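Local coordinates for protein peptidase M42 (Thaumarchaeota archaeon SCGC AB-539-E09, PDB 5DS0) that probably removes amino acids from the N termini of peptides as a cobalt-loaded, dodecameric TET aminopeptidase of the M42 family, at residues C[42-45]-C[46-50]; C[143-146]-C[147-151]; C[271-274]-C[275-278]; C[343-346]-C[347-351]. One frame throughout, in Å; residues are numbered along the deposited sequence.

Contact 1 (C[42-45]-C[46-50]); sequences VVDK and LGSVT
Asp44 reaches across to Ser48 because its CG sits between its own backbone N and carbonyl carbon (chi1 72°), which folds the carboxylate over the turn, while the Ser48 hydroxyl swings beside its own backbone N (chi1 -49°) to face it. Asp44 OD1 takes the backbone N of Ser48 at 2.7 Å, from 40° above the carboxylate plane, and also receives weaker, more bent bonds from the N atoms of Leu46 and Gly47. Asp44 OD2 accepts from Ser48 OG at 2.7 Å, again from out of the plane; that hydroxyl is also hydrogen-bonded with Val212 N. Gripped from so many directions, the buried carboxylate has little freedom to rotate, and Thr223 and Thr224 of helix 219-228 add hydroxyls to OD2. Behind the turn, Val42 and Thr50 form a hydrogen-bonded antiparallel pair, Val42 N meeting Thr50 O at 2.9 Å and Thr50 N meeting Val42 O at 2.8 Å. Val42 CG2 rests on Thr50 CB, whose own hydroxyl turns to Ser209; on the other face Val43 CG1 approaches Val49 CG1 at 4.2 Å. Asp44 also packs on Ala310 of a second subunit. Asp44 N donates to Ser48 O at 3.0 Å, Gly47 N returns a weak bond to Asp44 O, and Gly47, with positive phi, ends a type I turn: a 3:5 beta hairpin with a G1 bulge, joining strands 40-43 and 49-53 at the margin of the large mixed sheet.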
# COMPACT_ATOMS: atom_id res chain seq x y z
N VAL C 42 12.43 -12.73 57.24
CA VAL C 42 10.98 -12.63 57.09
C VAL C 42 10.61 -12.88 55.64
O VAL C 42 11.41 -12.65 54.74
CB VAL C 42 10.41 -11.25 57.55
CG1 VAL C 42 10.76 -10.99 59.01
CG2 VAL C 42 10.92 -10.11 56.69
N VAL C 43 9.38 -13.32 55.42
CA VAL C 43 8.92 -13.64 54.08
C VAL C 43 7.57 -12.97 53.78
O VAL C 43 6.85 -12.57 54.69
CB VAL C 43 8.83 -15.18 53.87
CG1 VAL C 43 10.13 -15.85 54.30
CG2 VAL C 43 7.64 -15.77 54.63
N ASP C 44 7.24 -12.82 52.50
CA ASP C 44 5.86 -12.54 52.13
C ASP C 44 5.24 -13.84 51.62
O ASP C 44 5.94 -14.85 51.41
CB ASP C 44 5.75 -11.32 51.16
CG ASP C 44 6.25 -11.60 49.74
OD1 ASP C 44 6.43 -12.78 49.36
OD2 ASP C 44 6.46 -10.62 48.99
N LYS C 45 3.93 -13.83 51.43
CA LYS C 45 3.23 -15.04 51.05
C LYS C 45 3.32 -15.34 49.55
O LYS C 45 2.90 -16.40 49.10
CB LYS C 45 1.77 -14.97 51.51
CG LYS C 45 1.67 -14.79 53.02
CD LYS C 45 0.31 -15.18 53.54
CE LYS C 45 0.20 -14.94 55.02
NZ LYS C 45 -1.20 -15.17 55.46
N LEU C 46 3.87 -14.42 48.77
CA LEU C 46 4.14 -14.68 47.37
C LEU C 46 5.44 -15.46 47.16
O LEU C 46 5.63 -16.06 46.11
CB LEU C 46 4.17 -13.37 46.59
CG LEU C 46 2.85 -12.92 45.97
CD1 LEU C 46 1.68 -13.04 46.93
CD2 LEU C 46 2.95 -11.50 45.44
N GLY C 47 6.32 -15.45 48.15
CA GLY C 47 7.59 -16.16 48.04
C GLY C 47 8.84 -15.29 48.17
O GLY C 47 9.94 -15.81 48.05
N SER C 48 8.68 -13.99 48.39
CA SER C 48 9.84 -13.11 48.63
C SER C 48 10.43 -13.42 49.98
O SER C 48 9.71 -13.50 50.97
CB SER C 48 9.45 -11.63 48.64
OG SER C 48 8.65 -11.27 47.53
N VAL C 49 11.75 -13.63 50.02
CA VAL C 49 12.44 -13.73 51.30
C VAL C 49 13.27 -12.45 51.53
O VAL C 49 13.85 -11.88 50.61
CB VAL C 49 13.31 -15.01 51.50
CG1 VAL C 49 12.68 -16.33 51.01
CG2 VAL C 49 14.60 -14.84 50.78
N THR C 50 13.32 -12.03 52.79
CA THR C 50 13.92 -10.79 53.19
C THR C 50 14.82 -11.03 54.40
O THR C 50 14.41 -11.63 55.38
CB THR C 50 12.82 -9.76 53.55
OG1 THR C 50 11.86 -9.65 52.49
CG2 THR C 50 13.42 -8.38 53.84

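Contact 2 (C[143-146]-C[147-151]); sequences TSEE and EAEES
Thr143 and Glu147 meet through hydroxyl and carboxylate: Thr143 OG1 donates to Glu147 OE2 at 2.9 Å, coming from well above the carboxylate plane, and Thr143 N adds a weak bond to the same oxygen. Glu147 can reach back this far because its side chain leaves opposite its own backbone N (chi1 -166°) and runs extended beyond CG. Capping is the second kind of interaction. Ser144 is the N-cap of helix 145-150, and its OG accepts from Glu147 N at 3.2 Å with a nearly straight 162° angle at the hydrogen. Main-chain bonds then carry the helix onward, Ala148 N to Ser144 O at 3.1 Å and Glu150 N to Glu146 O at 2.9 Å. Electrostatics form the third kind, and here they oppose: the like-charged carboxylates of Glu145 and Glu149 come near each other, their planes 81° apart. On the apolar side Ala148 is buried against Ile77 of strand 71-77, while Glu147 packs on Gln169 of a third subunit and forms a long, weak ion pair with Arg172 of that subunit. Five glutamates in six residues make this short surface helix strongly acidic; those in its first turn probably gain from the positive end of the helix dipole.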
# COMPACT_ATOMS: atom_id res chain seq x y z
N THR C 143 7.78 -37.75 19.66
CA THR C 143 7.20 -38.10 18.36
C THR C 143 5.68 -38.30 18.42
O THR C 143 5.07 -38.67 17.43
CB THR C 143 7.86 -39.37 17.77
OG1 THR C 143 7.74 -40.44 18.71
CG2 THR C 143 9.33 -39.14 17.48
N SER C 144 5.07 -38.05 19.58
CA SER C 144 3.63 -38.21 19.77
C SER C 144 3.21 -37.58 21.10
O SER C 144 4.02 -37.44 22.01
CB SER C 144 3.24 -39.69 19.78
OG SER C 144 3.80 -40.36 20.89
N GLU C 145 1.93 -37.26 21.22
CA GLU C 145 1.37 -36.75 22.47
C GLU C 145 1.68 -37.64 23.69
O GLU C 145 1.87 -37.14 24.78
CB GLU C 145 -0.14 -36.57 22.34
CG GLU C 145 -0.83 -36.02 23.59
CD GLU C 145 -2.29 -35.69 23.38
OE1 GLU C 145 -2.78 -35.73 22.23
OE2 GLU C 145 -2.97 -35.39 24.39
N GLU C 146 1.73 -38.96 23.47
CA GLU C 146 1.99 -39.94 24.55
C GLU C 146 3.45 -39.90 24.97
O GLU C 146 3.76 -39.85 26.17
CB GLU C 146 1.59 -41.37 24.12
CG GLU C 146 0.08 -41.61 24.08
CD GLU C 146 -0.53 -41.42 22.69
OE1 GLU C 146 0.02 -40.65 21.86
OE2 GLU C 146 -1.58 -42.06 22.43
N GLU C 147 4.35 -39.87 24.00
CA GLU C 147 5.79 -39.85 24.27
C GLU C 147 6.16 -38.57 25.03
O GLU C 147 7.07 -38.55 25.88
CB GLU C 147 6.56 -39.99 22.96
CG GLU C 147 8.03 -40.31 23.12
CD GLU C 147 8.66 -40.83 21.83
OE1 GLU C 147 8.52 -42.03 21.56
OE2 GLU C 147 9.32 -40.05 21.10
N ALA C 148 5.43 -37.50 24.76
CA ALA C 148 5.58 -36.23 25.48
C ALA C 148 5.10 -36.32 26.91
O ALA C 148 5.76 -35.83 27.81
CB ALA C 148 4.82 -35.13 24.76
N GLU C 149 3.93 -36.92 27.09
CA GLU C 149 3.37 -37.12 28.43
C GLU C 149 4.28 -37.98 29.31
O GLU C 149 4.43 -37.68 30.49
CB GLU C 149 1.96 -37.73 28.35
CG GLU C 149 0.84 -36.70 28.19
CD GLU C 149 -0.43 -37.26 27.55
OE1 GLU C 149 -0.62 -38.49 27.53
OE2 GLU C 149 -1.23 -36.45 27.04
N GLU C 150 4.92 -39.00 28.73
CA GLU C 150 5.86 -39.85 29.47
C GLU C 150 6.99 -39.08 30.14
O GLU C 150 7.51 -39.49 31.17
CB GLU C 150 6.47 -40.92 28.56
CG GLU C 150 5.57 -42.13 28.38
CD GLU C 150 6.03 -43.02 27.22
OE1 GLU C 150 7.25 -43.06 26.91
OE2 GLU C 150 5.15 -43.67 26.60
N SER C 151 7.38 -37.96 29.56
CA SER C 151 8.40 -37.10 30.15
C SER C 151 7.92 -36.36 31.40
O SER C 151 8.74 -35.85 32.16
CB SER C 151 8.81 -36.07 29.11
OG SER C 151 7.78 -35.11 29.00

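Contact 3 (C[271-274]-C[275-278]); sequences PNQP and LKEF
Asn272 OD1 receives the backbone N of Leu275 at 2.7 Å, the bond lying in the plane of the amide carbonyl and bent only slightly at the hydrogen (157°). This is the N-cap of helix 273-285: with CG trans to the main-chain N (chi1 172°), the amide oxygen turns back over the first turn. Beside it, Gln273 and Lys276 run side by side in the same direction, and Lys276 NZ donates to Gln273 OE1 at 3.0 Å. The other end of the glutamine amide is held too, since Gln273 NE2 gives a bond of 3.1 Å to Pro271 O; with both ends engaged, the amide is fixed in rotation. Further out, main-chain bonds start the helix, Lys276 N to Asn272 O and Glu277 N to Gln273 O, both at 3.0 Å. Asn272 itself is positioned by its ND2, which donates to Phe358 O. Across the subunit boundary, Gln273 packs on Phe22 of a fourth subunit and Pro274 on Arg24 of the same neighbour. Within the chain, Leu275 and Pro271 rest on Val315 of strand 314-322, and Phe278 meets the ring of Phe358 edge-to-face while leaning on helix 333-349.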
# COMPACT_ATOMS: atom_id res chain seq x y z
N PRO C 271 12.46 9.66 41.11
CA PRO C 271 13.02 9.46 42.45
C PRO C 271 12.87 10.69 43.35
O PRO C 271 12.75 11.80 42.84
CB PRO C 271 14.50 9.17 42.17
CG PRO C 271 14.75 9.76 40.83
CD PRO C 271 13.48 9.61 40.06
N ASN C 272 12.88 10.47 44.66
CA ASN C 272 13.01 11.55 45.63
C ASN C 272 14.30 12.31 45.35
O ASN C 272 15.36 11.71 45.23
CB ASN C 272 13.04 10.97 47.05
CG ASN C 272 13.37 12.03 48.11
OD1 ASN C 272 14.54 12.29 48.40
ND2 ASN C 272 12.34 12.57 48.73
N GLN C 273 14.19 13.62 45.23
CA GLN C 273 15.32 14.42 44.76
C GLN C 273 16.44 14.58 45.79
O GLN C 273 17.61 14.40 45.45
CB GLN C 273 14.84 15.76 44.22
CG GLN C 273 14.06 15.62 42.92
CD GLN C 273 14.90 15.03 41.79
OE1 GLN C 273 15.85 15.66 41.33
NE2 GLN C 273 14.55 13.84 41.33
N PRO C 274 16.11 14.91 47.05
CA PRO C 274 17.13 14.88 48.10
C PRO C 274 17.92 13.57 48.18
O PRO C 274 19.13 13.60 48.35
CB PRO C 274 16.31 15.08 49.38
CG PRO C 274 15.17 15.93 48.94
CD PRO C 274 14.85 15.52 47.53
N LEU C 275 17.23 12.44 48.08
CA LEU C 275 17.87 11.13 48.13
C LEU C 275 18.76 10.92 46.91
O LEU C 275 19.86 10.36 47.04
CB LEU C 275 16.83 10.01 48.21
CG LEU C 275 17.37 8.56 48.14
CD1 LEU C 275 18.43 8.29 49.19
CD2 LEU C 275 16.23 7.56 48.28
N LYS C 276 18.32 11.37 45.75
CA LYS C 276 19.15 11.30 44.55
C LYS C 276 20.45 12.06 44.76
O LYS C 276 21.53 11.54 44.47
CB LYS C 276 18.41 11.86 43.33
CG LYS C 276 19.20 11.77 42.03
CD LYS C 276 18.58 12.58 40.91
CE LYS C 276 18.96 14.06 40.98
NZ LYS C 276 18.30 14.82 39.88
N GLU C 277 20.35 13.29 45.25
CA GLU C 277 21.53 14.12 45.47
C GLU C 277 22.46 13.46 46.49
O GLU C 277 23.68 13.51 46.35
CB GLU C 277 21.13 15.55 45.90
CG GLU C 277 20.33 16.35 44.88
CD GLU C 277 20.95 16.41 43.47
OE1 GLU C 277 22.21 16.30 43.31
OE2 GLU C 277 20.17 16.58 42.48
N PHE C 278 21.86 12.85 47.50
CA PHE C 278 22.60 12.16 48.54
C PHE C 278 23.47 11.06 47.96
O PHE C 278 24.67 10.98 48.25
CB PHE C 278 21.61 11.60 49.55
CG PHE C 278 22.22 10.71 50.61
CD1 PHE C 278 22.87 11.26 51.71
CD2 PHE C 278 22.12 9.33 50.52
CE1 PHE C 278 23.42 10.45 52.69
CE2 PHE C 278 22.66 8.51 51.49
CZ PHE C 278 23.32 9.07 52.58

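Contact 4 (C[343-346]-C[347-351]); sequences VIEL and IKRLD
The Arg349 guanidinium has Glu345 O at its edge, in its plane, and the Glu345 carboxylate is inclined 60° to it. One nitrogen does both jobs: Arg349 NH1 donates to Glu345 O at 3.0 Å and to Glu345 OE1 at 3.1 Å, the latter met from 38° above the carboxylate plane. This is an i to i+4 salt bridge on the last turns of helix 333-349, widened into a small network by Lys348, whose NZ gives a weak, longer bond of 3.4 Å to the same Glu345 OE1. Glu345 and its two partners lie side by side and point the same way. The glutamate is bent at its second torsion (chi2 -47°), which brings OE1 beside Lys348 NZ and Arg349 NH1. Sharing OE1 between two cations would probably hold the glutamate charged. Main-chain bonds underneath are regular at first, Ile347 N to Val343 O at 3.0 Å and Lys348 N to Ile344 O at 2.9 Å; Arg349 N then bonds Leu346 O and has a weak, longer second bond to Glu345 O. The opposite side is apolar: Val343 packs on Val187 and Ala191 of helix 179-197, and Ile347 on Met63 of strand 60-66. Past the turn, Asp351 is the N-cap of helix 352-356. Leu350, centre of an inverse gamma turn, tucks back so that its CD1 lies 4.5 Å from Leu346 CB.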
# COMPACT_ATOMS: atom_id res chain seq x y z
N VAL C 343 26.57 0.78 48.02
CA VAL C 343 25.42 0.52 48.90
C VAL C 343 25.87 0.53 50.36
O VAL C 343 25.17 1.07 51.21
CB VAL C 343 24.59 -0.78 48.58
CG1 VAL C 343 23.67 -0.59 47.38
CG2 VAL C 343 25.45 -2.01 48.36
N ILE C 344 27.05 -0.01 50.65
CA ILE C 344 27.59 0.01 51.99
C ILE C 344 27.79 1.45 52.48
O ILE C 344 27.33 1.80 53.57
CB ILE C 344 28.89 -0.80 52.07
CG1 ILE C 344 28.57 -2.30 51.98
CG2 ILE C 344 29.64 -0.51 53.36
CD1 ILE C 344 29.77 -3.20 51.77
N GLU C 345 28.44 2.28 51.68
CA GLU C 345 28.66 3.67 52.05
C GLU C 345 27.34 4.38 52.32
O GLU C 345 27.26 5.22 53.21
CB GLU C 345 29.42 4.42 50.96
CG GLU C 345 30.83 3.93 50.68
CD GLU C 345 31.63 3.71 51.94
OE1 GLU C 345 31.89 4.68 52.69
OE2 GLU C 345 32.05 2.56 52.16
N LEU C 346 26.33 4.09 51.53
CA LEU C 346 25.02 4.72 51.72
C LEU C 346 24.43 4.31 53.05
O LEU C 346 24.03 5.16 53.84
CB LEU C 346 24.06 4.33 50.61
CG LEU C 346 24.43 4.82 49.21
CD1 LEU C 346 23.50 4.18 48.20
CD2 LEU C 346 24.34 6.33 49.11
N ILE C 347 24.41 3.01 53.30
CA ILE C 347 23.85 2.49 54.53
C ILE C 347 24.56 3.04 55.77
O ILE C 347 23.91 3.33 56.77
CB ILE C 347 23.88 0.94 54.51
CG1 ILE C 347 22.88 0.43 53.49
CG2 ILE C 347 23.57 0.35 55.87
CD1 ILE C 347 23.13 -0.99 53.06
N LYS C 348 25.88 3.15 55.71
CA LYS C 348 26.64 3.75 56.80
C LYS C 348 26.11 5.12 57.19
O LYS C 348 26.04 5.43 58.38
CB LYS C 348 28.12 3.88 56.42
CG LYS C 348 28.92 2.60 56.66
CD LYS C 348 30.33 2.60 56.08
CE LYS C 348 31.25 3.54 56.83
NZ LYS C 348 32.41 3.88 55.98
N ARG C 349 25.69 5.92 56.20
CA ARG C 349 25.31 7.31 56.42
C ARG C 349 23.81 7.60 56.52
O ARG C 349 23.40 8.74 56.75
CB ARG C 349 25.90 8.17 55.31
CG ARG C 349 27.41 8.29 55.35
CD ARG C 349 27.93 8.88 54.04
NE ARG C 349 29.39 8.97 54.00
CZ ARG C 349 30.22 7.94 53.88
NH1 ARG C 349 29.76 6.69 53.79
NH2 ARG C 349 31.53 8.15 53.87
N LEU C 350 22.98 6.58 56.35
CA LEU C 350 21.52 6.78 56.38
C LEU C 350 20.97 6.69 57.80
O LEU C 350 20.32 5.71 58.16
CB LEU C 350 20.81 5.78 55.45
CG LEU C 350 20.90 6.05 53.94
CD1 LEU C 350 20.41 4.85 53.17
CD2 LEU C 350 20.09 7.28 53.54
N ASP C 351 21.25 7.71 58.61
CA ASP C 351 20.70 7.79 59.97
C ASP C 351 19.31 8.41 59.93
O ASP C 351 18.87 8.89 58.89
CB ASP C 351 21.65 8.56 60.91
CG ASP C 351 22.00 9.95 60.41
OD1 ASP C 351 21.33 10.45 59.48
OD2 ASP C 351 22.95 10.56 60.93

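How the contacts relate
From the N terminus the four contacts follow one another in series, none enclosing or crossing another, and each is local to one stretch of chain. Contact 1 closes a hairpin turn on the large mixed sheet; contact 2 starts a helix packed against the closed beta barrel, and the nearest atoms of contacts 1 and 2 are about 24 Å apart. The chain then returns to the sheet side, where contact 3 opens helix 273-285 and contact 4 lies in the C-terminal part of helix 333-349. These two alone touch: Phe278 CE2 lies 3.5 Å from Leu350 CD2, joining the helices. Contact 2 lies opposite contacts 3 and 4 across the chain's centre, about 56 Å from contact 3 between centres.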